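Local atomic coordinates of serine acetyltransferase (Entamoeba histolytica, PDB entry 3Q1X), a protein that probably transfers an acetyl group to the hydroxyl of L-serine in cysteine biosynthesis, and binds L-serine. Residues 3-8 with 64-69; 9-14 with 95-100; 77-82 with 147-152. All coordinates share one frame; numbering follows the deposited sequence.

Contact 1. Residues 3-8 with 64-69; sequences NYIYSI and ELTKLV
Ile5 packs its side chain against Leu65, Thr66 and Val69, making the centre of a helix-helix packing in the helical part of the chain that precedes the left-handed beta-helix. The axes of the short segments 3-8 and 64-69 approach to 10.2 Å, with their N-to-C directions 132° from each other, and Ile5 and Thr66 mark the place where the two backbones come nearest. The two branches of Ile5 divide the work. CG2, anti to the backbone N, lies against the flank of Thr66, 3.6 Å from Thr66 OG1, and slides alongside Leu65, with 4.0 Å between Ile5 CG2 and Leu65 CD2. The other branch is drawn out, chi2 165°, which carries Ile5 CD1 to meet Val69 CG1 tip to tip at 3.8 Å. One turn further along helix 2-18, Ile8 adds its CG2, 4.0 Å from Leu65 CD2; the same leucine methyl thus serves both isoleucines, and through its other methyl, CD1, Leu65 packs on Leu96 of helix 82-113. Thr66 stands nearly at right angles to Ile5 and offers it an oxygen already engaged, because Thr66 OG1 hydrogen-bonds to the carbonyl of Ala62 in its own helix. Tyr4 is turned to helix 82-113, where it rests on Met90, Leu93 and Glu94, and Ile8 CG1 lies over one face of the Tyr4 ring, toward its rim. The Tyr4 carbonyl oxygen is gripped twice from the same face of the carbonyl plane, by Ile8 N and by Ser7 OG, the latter lying 2.8 Å from Tyr4 O.

Contact 2. Residues 9-14 with 95-100; sequences AHQLYE and KLPSIK
Gln11 and Leu12 approach Pro97 in quite different ways, one with a flat polar amide and the other with a branched methyl end, where helix 2-18 and helix 82-113 run almost parallel. The axes of the two short segments are 9.6 Å apart and inclined by only 19°. Gln11 has CG anti to its backbone N (chi1 175°) and an extended chain beyond, which brings the amide over the CB-CG side of the proline ring. There the line from Gln11 OE1 to NE2 runs alongside the CB-CG bond of Pro97, although the two side chains as wholes cross at about a right angle. The oxygen sits nearest the gamma carbon, Gln11 OE1 to Pro97 CG 3.4 Å, and the nitrogen nearest the beta carbon, Gln11 NE2 to Pro97 CB 3.6 Å.

Leu12 enters deeper between the helices. Its CD2 lies 3.8 Å from Leu96 O, while the same methyl also touches Pro97 CA and Lys100 CB; Leu12 CD1 faces Leu96 CB. Helix 82-113 is kinked here: neither Pro97, which has no N-H, nor Ser98 bonds through its N to the preceding turn. Behind the contact, Leu96 packs on Ile138 of helix 128-144 and on Phe45.

Lys100 is bent at chi2 and chi4, carrying its ammonium on toward helix 2-18. A water receives a hydrogen bond from Lys100 NZ at 2.8 Å and donates one to Leu12 O at 2.7 Å, and Lys100 NZ also forms a salt bridge with Asp19. The chemistry is thus mixed: direct contact is van der Waals packing around Leu12 and Pro97, while a water and the Asp19 carboxylate satisfy the buried lysine, an environment that probably keeps its ammonium charged.

Contact 3. Residues 77-82 with 147-152; sequences TAYNDE and ERYYCR
At the start of helix 150-162 the Glu147 carboxylate gathers backbone N-H groups, and Asn80, just past the end of helix 59-79, adds its side-chain amide to the cluster. The Glu147 chain bends at chi2 (-81°), which turns the carboxylate back toward the N-H groups of 149-151. Glu147 OE2 accepts three hydrogen bonds: from Tyr150 N at 2.8 Å on the syn lone pair, from Tyr149 N above the carboxylate plane, and from Asn80 ND2 at 3.0 Å on the anti lone pair. This last bond is nearly straight, 165°, with the amide and carboxylate planes 85° apart, and Asn80 ND2 also binds Val76 O. Glu147 OE1 takes Cys151 N at 2.8 Å. Across the same junction a water links Asn80 OD1 to Arg148 N. Next to this polar cluster, Tyr79 CD1 presses on Tyr149 CB at 3.4 Å, and Tyr79 CD2 lies 3.8 Å from Tyr150 CB. The Tyr79 and Tyr149 rings meet rim to rim. Tyr79 OH binds Arg125 of the second subunit, whose Tyr29 packs edge-to-face with the Tyr79 ring. A carboxylate that takes up the first N-H groups is a common feature of a helix N terminus; here it lies at a subunit interface.

From the N terminus, helix 2-18 serves two contacts in succession. Its first turns meet helix 59-79 in contact 1, closing a loop of 55 residues, and its next turns meet helix 82-113 in contact 2, closing one of 80. These two loops cross, and the centres of the contacts lie 10 Å apart; they touch directly where Ile8 CG2 packs 4.2 Å from Leu96 CB. Contact 3 opens at the end of helix 59-79, after contact 1 has closed, closes a loop of 64 residues and crosses contact 2 by joining the turn before helix 82-113 to the start of helix 150-162. Helix 59-79 therefore connects the N-terminal helix to the last helix before the beta-helix strands.

Contact 1. Residues 3-8 with 64-69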
loop_
_atom_site.group_PDB
_atom_site.type_symbol
_atom_site.label_atom_id
_atom_site.label_comp_id
_atom_site.label_asym_id
_atom_site.label_seq_id
_atom_site.Cartn_x
_atom_site.Cartn_y
_atom_site.Cartn_z
ATOM N N ASN A 3 -5.660 -25.143 -28.684
ATOM C CA ASN A 3 -6.375 -24.729 -29.892
ATOM C C ASN A 3 -7.342 -23.583 -29.611
ATOM O O ASN A 3 -7.491 -22.681 -30.439
ATOM C CB ASN A 3 -7.079 -25.917 -30.554
ATOM C CG ASN A 3 -6.097 -26.970 -31.066
ATOM O OD1 ASN A 3 -4.940 -26.669 -31.348
ATOM N ND2 ASN A 3 -6.563 -28.211 -31.188
ATOM N N TYR A 4 -7.973 -23.614 -28.434
ATOM C CA TYR A 4 -8.833 -22.517 -27.980
ATOM C C TYR A 4 -8.002 -21.261 -27.704
ATOM O O TYR A 4 -8.429 -20.158 -28.024
ATOM C CB TYR A 4 -9.652 -22.928 -26.741
ATOM C CG TYR A 4 -10.854 -22.041 -26.455
ATOM C CD1 TYR A 4 -11.855 -21.856 -27.412
ATOM C CD2 TYR A 4 -10.998 -21.393 -25.222
ATOM C CE1 TYR A 4 -12.960 -21.045 -27.159
ATOM C CE2 TYR A 4 -12.121 -20.576 -24.958
ATOM C CZ TYR A 4 -13.085 -20.406 -25.938
ATOM O OH TYR A 4 -14.191 -19.619 -25.711
ATOM N N ILE A 5 -6.811 -21.441 -27.135
ATOM C CA ILE A 5 -5.868 -20.336 -26.907
ATOM C C ILE A 5 -5.500 -19.678 -28.227
ATOM O O ILE A 5 -5.578 -18.456 -28.347
ATOM C CB ILE A 5 -4.577 -20.790 -26.164
ATOM C CG1 ILE A 5 -4.884 -21.078 -24.694
ATOM C CG2 ILE A 5 -3.474 -19.730 -26.271
ATOM C CD1 ILE A 5 -3.803 -21.859 -23.960
ATOM N N TYR A 6 -5.133 -20.491 -29.222
ATOM C CA TYR A 6 -4.822 -19.954 -30.545
ATOM C C TYR A 6 -5.963 -19.086 -31.102
ATOM O O TYR A 6 -5.710 -18.009 -31.657
ATOM C CB TYR A 6 -4.467 -21.043 -31.575
ATOM C CG TYR A 6 -4.565 -20.433 -32.951
ATOM C CD1 TYR A 6 -3.506 -19.698 -33.489
ATOM C CD2 TYR A 6 -5.758 -20.480 -33.670
ATOM C CE1 TYR A 6 -3.621 -19.080 -34.728
ATOM C CE2 TYR A 6 -5.883 -19.850 -34.912
ATOM C CZ TYR A 6 -4.810 -19.160 -35.433
ATOM O OH TYR A 6 -4.938 -18.548 -36.657
ATOM N N SER A 7 -7.203 -19.564 -30.967
ATOM C CA SER A 7 -8.370 -18.856 -31.510
ATOM C C SER A 7 -8.623 -17.550 -30.778
ATOM O O SER A 7 -8.957 -16.541 -31.399
ATOM C CB SER A 7 -9.629 -19.727 -31.471
ATOM O OG SER A 7 -10.210 -19.773 -30.170
ATOM N N ILE A 8 -8.465 -17.586 -29.455
ATOM C CA ILE A 8 -8.656 -16.395 -28.632
ATOM C C ILE A 8 -7.539 -15.377 -28.891
ATOM O O ILE A 8 -7.810 -14.186 -29.016
ATOM C CB ILE A 8 -8.812 -16.743 -27.116
ATOM C CG1 ILE A 8 -10.092 -17.567 -26.866
ATOM C CG2 ILE A 8 -8.795 -15.489 -26.235
ATOM C CD1 ILE A 8 -11.409 -16.894 -27.266
ATOM N N GLU A 64 2.284 -15.444 -24.687
ATOM C CA GLU A 64 2.004 -14.869 -23.366
ATOM C C GLU A 64 0.701 -15.393 -22.774
ATOM O O GLU A 64 0.616 -15.666 -21.570
ATOM C CB GLU A 64 1.980 -13.337 -23.424
ATOM C CG GLU A 64 3.266 -12.690 -23.957
ATOM C CD GLU A 64 4.491 -12.880 -23.063
ATOM O OE1 GLU A 64 4.361 -13.276 -21.882
ATOM O OE2 GLU A 64 5.606 -12.620 -23.560
ATOM N N LEU A 65 -0.308 -15.555 -23.629
ATOM C CA LEU A 65 -1.597 -16.066 -23.180
ATOM C C LEU A 65 -1.461 -17.487 -22.624
ATOM O O LEU A 65 -2.092 -17.827 -21.618
ATOM C CB LEU A 65 -2.634 -16.001 -24.309
ATOM C CG LEU A 65 -4.067 -16.389 -23.956
ATOM C CD1 LEU A 65 -4.568 -15.615 -22.745
ATOM C CD2 LEU A 65 -4.991 -16.183 -25.151
ATOM N N THR A 66 -0.628 -18.299 -23.281
ATOM C CA THR A 66 -0.314 -19.662 -22.837
ATOM C C THR A 66 0.367 -19.660 -21.467
ATOM O O THR A 66 0.006 -20.451 -20.591
ATOM C CB THR A 66 0.579 -20.390 -23.882
ATOM O OG1 THR A 66 -0.115 -20.433 -25.134
ATOM C CG2 THR A 66 0.911 -21.830 -23.443
ATOM N N LYS A 67 1.349 -18.776 -21.289
ATOM C CA LYS A 67 2.046 -18.665 -20.007
ATOM C C LYS A 67 1.076 -18.310 -18.888
ATOM O O LYS A 67 1.129 -18.907 -17.809
ATOM C CB LYS A 67 3.183 -17.642 -20.067
ATOM C CG LYS A 67 4.365 -18.070 -20.912
ATOM C CD LYS A 67 5.609 -17.279 -20.518
ATOM C CE LYS A 67 6.461 -16.896 -21.724
ATOM N NZ LYS A 67 7.053 -18.068 -22.421
ATOM N N LEU A 68 0.190 -17.353 -19.157
ATOM C CA LEU A 68 -0.862 -16.971 -18.207
ATOM C C LEU A 68 -1.833 -18.112 -17.905
ATOM O O LEU A 68 -2.133 -18.383 -16.742
ATOM C CB LEU A 68 -1.644 -15.749 -18.699
ATOM C CG LEU A 68 -2.686 -15.182 -17.721
ATOM C CD1 LEU A 68 -2.058 -14.633 -16.436
ATOM C CD2 LEU A 68 -3.541 -14.141 -18.392
ATOM N N VAL A 69 -2.330 -18.762 -18.958
ATOM C CA VAL A 69 -3.244 -19.891 -18.816
ATOM C C VAL A 69 -2.615 -21.008 -17.979
ATOM O O VAL A 69 -3.245 -21.542 -17.068
ATOM C CB VAL A 69 -3.714 -20.416 -20.211
ATOM C CG1 VAL A 69 -4.120 -21.887 -20.151
ATOM C CG2 VAL A 69 -4.854 -19.560 -20.730
#

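Contact 2. Residues 9-14 with 95-100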
loop_
_atom_site.group_PDB
_atom_site.type_symbol
_atom_site.label_atom_id
_atom_site.label_comp_id
_atom_site.label_asym_id
_atom_site.label_seq_id
_atom_site.Cartn_x
_atom_site.Cartn_y
_atom_site.Cartn_z
ATOM N N ALA A 9 -6.294 -15.842 -28.994
ATOM C CA ALA A 9 -5.167 -14.955 -29.307
ATOM C C ALA A 9 -5.297 -14.333 -30.692
ATOM O O ALA A 9 -4.895 -13.190 -30.904
ATOM C CB ALA A 9 -3.846 -15.694 -29.192
ATOM N N HIS A 10 -5.853 -15.097 -31.634
ATOM C CA HIS A 10 -6.140 -14.570 -32.963
ATOM C C HIS A 10 -7.145 -13.412 -32.907
ATOM O O HIS A 10 -6.917 -12.376 -33.531
ATOM C CB HIS A 10 -6.632 -15.665 -33.912
ATOM C CG HIS A 10 -7.018 -15.148 -35.263
ATOM N ND1 HIS A 10 -6.089 -14.723 -36.188
ATOM C CD2 HIS A 10 -8.231 -14.954 -35.832
ATOM C CE1 HIS A 10 -6.714 -14.301 -37.274
ATOM N NE2 HIS A 10 -8.014 -14.431 -37.084
ATOM N N GLN A 11 -8.243 -13.598 -32.168
ATOM C CA GLN A 11 -9.277 -12.567 -32.012
ATOM C C GLN A 11 -8.728 -11.304 -31.338
ATOM O O GLN A 11 -8.924 -10.199 -31.842
ATOM C CB GLN A 11 -10.508 -13.103 -31.260
ATOM C CG GLN A 11 -11.555 -12.021 -30.973
ATOM C CD GLN A 11 -12.907 -12.562 -30.533
ATOM O OE1 GLN A 11 -13.044 -13.731 -30.169
ATOM N NE2 GLN A 11 -13.915 -11.691 -30.542
ATOM N N LEU A 12 -8.033 -11.487 -30.217
ATOM C CA LEU A 12 -7.376 -10.388 -29.499
ATOM C C LEU A 12 -6.373 -9.637 -30.385
ATOM O O LEU A 12 -6.272 -8.405 -30.324
ATOM C CB LEU A 12 -6.689 -10.914 -28.234
ATOM C CG LEU A 12 -7.566 -11.352 -27.054
ATOM C CD1 LEU A 12 -6.718 -12.047 -25.989
ATOM C CD2 LEU A 12 -8.345 -10.195 -26.436
ATOM N N TYR A 13 -5.648 -10.375 -31.221
ATOM C CA TYR A 13 -4.699 -9.748 -32.139
ATOM C C TYR A 13 -5.387 -8.873 -33.190
ATOM O O TYR A 13 -4.925 -7.761 -33.479
ATOM C CB TYR A 13 -3.802 -10.798 -32.803
ATOM C CG TYR A 13 -2.778 -10.202 -33.740
ATOM C CD1 TYR A 13 -1.690 -9.481 -33.248
ATOM C CD2 TYR A 13 -2.902 -10.352 -35.123
ATOM C CE1 TYR A 13 -0.747 -8.923 -34.109
ATOM C CE2 TYR A 13 -1.966 -9.801 -35.991
ATOM C CZ TYR A 13 -0.891 -9.090 -35.476
ATOM O OH TYR A 13 0.035 -8.545 -36.332
ATOM N N GLU A 14 -6.480 -9.384 -33.758
ATOM C CA GLU A 14 -7.281 -8.653 -34.741
ATOM C C GLU A 14 -7.907 -7.398 -34.134
ATOM O O GLU A 14 -7.999 -6.357 -34.794
ATOM C CB GLU A 14 -8.363 -9.563 -35.334
ATOM C CG GLU A 14 -7.848 -10.561 -36.377
ATOM C CD GLU A 14 -7.289 -9.887 -37.628
ATOM O OE1 GLU A 14 -8.020 -9.099 -38.269
ATOM O OE2 GLU A 14 -6.116 -10.148 -37.974
ATOM N N LYS A 95 -14.025 -15.191 -22.150
ATOM C CA LYS A 95 -14.354 -13.797 -21.844
ATOM C C LYS A 95 -13.279 -12.773 -22.211
ATOM O O LYS A 95 -13.529 -11.576 -22.120
ATOM C CB LYS A 95 -14.680 -13.650 -20.348
ATOM C CG LYS A 95 -15.977 -14.307 -19.907
ATOM C CD LYS A 95 -17.187 -13.409 -20.143
ATOM C CE LYS A 95 -18.462 -14.174 -19.854
ATOM N NZ LYS A 95 -18.768 -15.170 -20.925
ATOM N N LEU A 96 -12.085 -13.210 -22.613
ATOM C CA LEU A 96 -10.983 -12.242 -22.814
ATOM C C LEU A 96 -11.255 -11.154 -23.865
ATOM O O LEU A 96 -10.892 -9.985 -23.644
ATOM C CB LEU A 96 -9.633 -12.940 -23.060
ATOM C CG LEU A 96 -9.082 -13.684 -21.843
ATOM C CD1 LEU A 96 -7.798 -14.423 -22.209
ATOM C CD2 LEU A 96 -8.830 -12.741 -20.670
ATOM N N PRO A 97 -11.895 -11.510 -24.994
ATOM C CA PRO A 97 -12.251 -10.431 -25.933
ATOM C C PRO A 97 -13.215 -9.393 -25.342
ATOM O O PRO A 97 -12.989 -8.191 -25.524
ATOM C CB PRO A 97 -12.894 -11.181 -27.108
ATOM C CG PRO A 97 -12.263 -12.526 -27.063
ATOM C CD PRO A 97 -12.120 -12.841 -25.593
ATOM N N SER A 98 -14.245 -9.837 -24.619
ATOM C CA SER A 98 -15.205 -8.891 -24.036
ATOM C C SER A 98 -14.557 -8.032 -22.945
ATOM O O SER A 98 -14.832 -6.840 -22.844
ATOM C CB SER A 98 -16.473 -9.587 -23.520
ATOM O OG SER A 98 -16.219 -10.465 -22.446
ATOM N N ILE A 99 -13.692 -8.645 -22.142
ATOM C CA ILE A 99 -12.908 -7.908 -21.151
ATOM C C ILE A 99 -12.030 -6.840 -21.815
ATOM O O ILE A 99 -11.962 -5.707 -21.340
ATOM C CB ILE A 99 -12.082 -8.870 -20.258
ATOM C CG1 ILE A 99 -13.039 -9.764 -19.459
ATOM C CG2 ILE A 99 -11.128 -8.080 -19.356
ATOM C CD1 ILE A 99 -12.388 -10.942 -18.771
ATOM N N LYS A 100 -11.370 -7.203 -22.918
ATOM C CA LYS A 100 -10.552 -6.249 -23.678
ATOM C C LYS A 100 -11.373 -5.010 -24.072
ATOM O O LYS A 100 -10.934 -3.878 -23.879
ATOM C CB LYS A 100 -9.953 -6.918 -24.925
ATOM C CG LYS A 100 -9.278 -5.956 -25.910
ATOM C CD LYS A 100 -8.021 -5.320 -25.313
ATOM C CE LYS A 100 -7.560 -4.130 -26.143
ATOM N NZ LYS A 100 -7.545 -4.428 -27.602
HETATM O O HOH W 1 -6.478 -6.931 -28.063
#

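Contact 3. Residues 77-82 with 147-152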
loop_
_atom_site.group_PDB
_atom_site.type_symbol
_atom_site.label_atom_id
_atom_site.label_comp_id
_atom_site.label_asym_id
_atom_site.label_seq_id
_atom_site.Cartn_x
_atom_site.Cartn_y
_atom_site.Cartn_z
ATOM N N THR A 77 -5.848 -25.362 -9.786
ATOM C CA THR A 77 -5.749 -26.790 -9.461
ATOM C C THR A 77 -5.285 -27.014 -8.007
ATOM O O THR A 77 -5.829 -27.869 -7.289
ATOM C CB THR A 77 -4.798 -27.514 -10.434
ATOM O OG1 THR A 77 -5.328 -27.438 -11.772
ATOM C CG2 THR A 77 -4.624 -28.978 -10.039
ATOM N N ALA A 78 -4.289 -26.242 -7.581
ATOM C CA ALA A 78 -3.750 -26.356 -6.216
ATOM C C ALA A 78 -4.825 -26.188 -5.140
ATOM O O ALA A 78 -4.857 -26.940 -4.169
ATOM C CB ALA A 78 -2.603 -25.375 -6.000
ATOM N N TYR A 79 -5.713 -25.220 -5.342
ATOM C CA TYR A 79 -6.774 -24.909 -4.389
ATOM C C TYR A 79 -8.042 -25.735 -4.587
ATOM O O TYR A 79 -8.867 -25.852 -3.679
ATOM C CB TYR A 79 -7.140 -23.432 -4.492
ATOM C CG TYR A 79 -6.141 -22.489 -3.865
ATOM C CD1 TYR A 79 -6.147 -22.245 -2.491
ATOM C CD2 TYR A 79 -5.200 -21.829 -4.653
ATOM C CE1 TYR A 79 -5.240 -21.357 -1.930
ATOM C CE2 TYR A 79 -4.293 -20.959 -4.105
ATOM C CZ TYR A 79 -4.318 -20.722 -2.745
ATOM O OH TYR A 79 -3.417 -19.850 -2.189
ATOM N N ASN A 80 -8.196 -26.304 -5.777
ATOM C CA ASN A 80 -9.411 -27.011 -6.141
ATOM C C ASN A 80 -9.072 -28.380 -6.726
ATOM O O ASN A 80 -8.559 -29.251 -6.010
ATOM C CB ASN A 80 -10.237 -26.158 -7.108
ATOM C CG ASN A 80 -10.575 -24.784 -6.539
ATOM O OD1 ASN A 80 -11.603 -24.607 -5.872
ATOM N ND2 ASN A 80 -9.715 -23.801 -6.806
ATOM N N ASP A 81 -9.354 -28.569 -8.015
ATOM C CA ASP A 81 -8.935 -29.784 -8.716
ATOM C C ASP A 81 -8.684 -29.517 -10.203
ATOM O O ASP A 81 -9.040 -28.452 -10.724
ATOM C CB ASP A 81 -9.969 -30.899 -8.522
ATOM C CG ASP A 81 -11.320 -30.534 -9.091
ATOM O OD1 ASP A 81 -12.218 -30.160 -8.308
ATOM O OD2 ASP A 81 -11.477 -30.595 -10.321
ATOM N N GLU A 82 -8.080 -30.501 -10.867
ATOM C CA GLU A 82 -7.682 -30.408 -12.273
ATOM C C GLU A 82 -8.848 -30.080 -13.215
ATOM O O GLU A 82 -8.727 -29.198 -14.080
ATOM C CB GLU A 82 -6.996 -31.714 -12.706
ATOM C CG GLU A 82 -5.651 -32.029 -12.023
ATOM C CD GLU A 82 -5.765 -32.607 -10.593
ATOM O OE1 GLU A 82 -6.888 -32.859 -10.081
ATOM O OE2 GLU A 82 -4.699 -32.812 -9.975
ATOM N N GLU A 147 -15.224 -20.435 -8.176
ATOM C CA GLU A 147 -13.940 -20.499 -7.492
ATOM C C GLU A 147 -13.898 -19.453 -6.373
ATOM O O GLU A 147 -14.419 -18.348 -6.532
ATOM C CB GLU A 147 -12.794 -20.327 -8.495
ATOM C CG GLU A 147 -11.494 -21.031 -8.111
ATOM C CD GLU A 147 -10.671 -20.252 -7.104
ATOM O OE1 GLU A 147 -10.651 -19.002 -7.191
ATOM O OE2 GLU A 147 -10.036 -20.882 -6.226
ATOM N N ARG A 148 -13.298 -19.810 -5.239
ATOM C CA ARG A 148 -13.381 -18.963 -4.057
ATOM C C ARG A 148 -12.036 -18.702 -3.377
ATOM O O ARG A 148 -11.965 -17.930 -2.428
ATOM C CB ARG A 148 -14.377 -19.566 -3.053
ATOM C CG ARG A 148 -15.841 -19.594 -3.534
ATOM C CD ARG A 148 -16.421 -18.186 -3.542
ATOM N NE ARG A 148 -17.798 -18.171 -4.024
ATOM C CZ ARG A 148 -18.151 -18.127 -5.308
ATOM N NH1 ARG A 148 -17.227 -18.099 -6.257
ATOM N NH2 ARG A 148 -19.437 -18.119 -5.642
ATOM N N TYR A 149 -10.981 -19.345 -3.862
ATOM C CA TYR A 149 -9.673 -19.256 -3.220
ATOM C C TYR A 149 -8.631 -18.481 -4.030
ATOM O O TYR A 149 -8.156 -17.409 -3.603
ATOM C CB TYR A 149 -9.160 -20.661 -2.904
ATOM C CG TYR A 149 -9.836 -21.284 -1.697
ATOM C CD1 TYR A 149 -11.098 -21.866 -1.813
ATOM C CD2 TYR A 149 -9.220 -21.287 -0.446
ATOM C CE1 TYR A 149 -11.738 -22.430 -0.716
ATOM C CE2 TYR A 149 -9.857 -21.856 0.669
ATOM C CZ TYR A 149 -11.119 -22.423 0.516
ATOM O OH TYR A 149 -11.772 -22.992 1.590
ATOM N N TYR A 150 -8.254 -19.024 -5.186
ATOM C CA TYR A 150 -7.204 -18.392 -5.978
ATOM C C TYR A 150 -7.600 -16.994 -6.484
ATOM O O TYR A 150 -6.759 -16.088 -6.502
ATOM C CB TYR A 150 -6.677 -19.313 -7.102
ATOM C CG TYR A 150 -5.799 -18.578 -8.089
ATOM C CD1 TYR A 150 -4.572 -18.022 -7.699
ATOM C CD2 TYR A 150 -6.209 -18.410 -9.402
ATOM C CE1 TYR A 150 -3.783 -17.313 -8.615
ATOM C CE2 TYR A 150 -5.432 -17.727 -10.316
ATOM C CZ TYR A 150 -4.227 -17.178 -9.926
ATOM O OH TYR A 150 -3.480 -16.492 -10.859
ATOM N N CYS A 151 -8.872 -16.807 -6.860
ATOM C CA CYS A 151 -9.343 -15.475 -7.302
ATOM C C CYS A 151 -9.180 -14.422 -6.199
ATOM O O CYS A 151 -8.878 -13.266 -6.489
ATOM C CB CYS A 151 -10.788 -15.509 -7.842
ATOM S SG CYS A 151 -12.092 -15.964 -6.635
ATOM N N ARG A 152 -9.341 -14.831 -4.939
ATOM C CA ARG A 152 -9.038 -13.935 -3.829
ATOM C C ARG A 152 -7.535 -13.666 -3.689
ATOM O O ARG A 152 -7.136 -12.523 -3.449
ATOM C CB ARG A 152 -9.622 -14.447 -2.509
ATOM C CG ARG A 152 -9.257 -13.567 -1.311
ATOM C CD ARG A 152 -9.891 -12.168 -1.363
ATOM N NE ARG A 152 -9.560 -11.374 -0.173
ATOM C CZ ARG A 152 -10.228 -11.405 0.981
ATOM N NH1 ARG A 152 -11.294 -12.187 1.137
ATOM N NH2 ARG A 152 -9.824 -10.649 1.991
HETATM O O HOH W 2 -12.856 -22.586 -4.788
#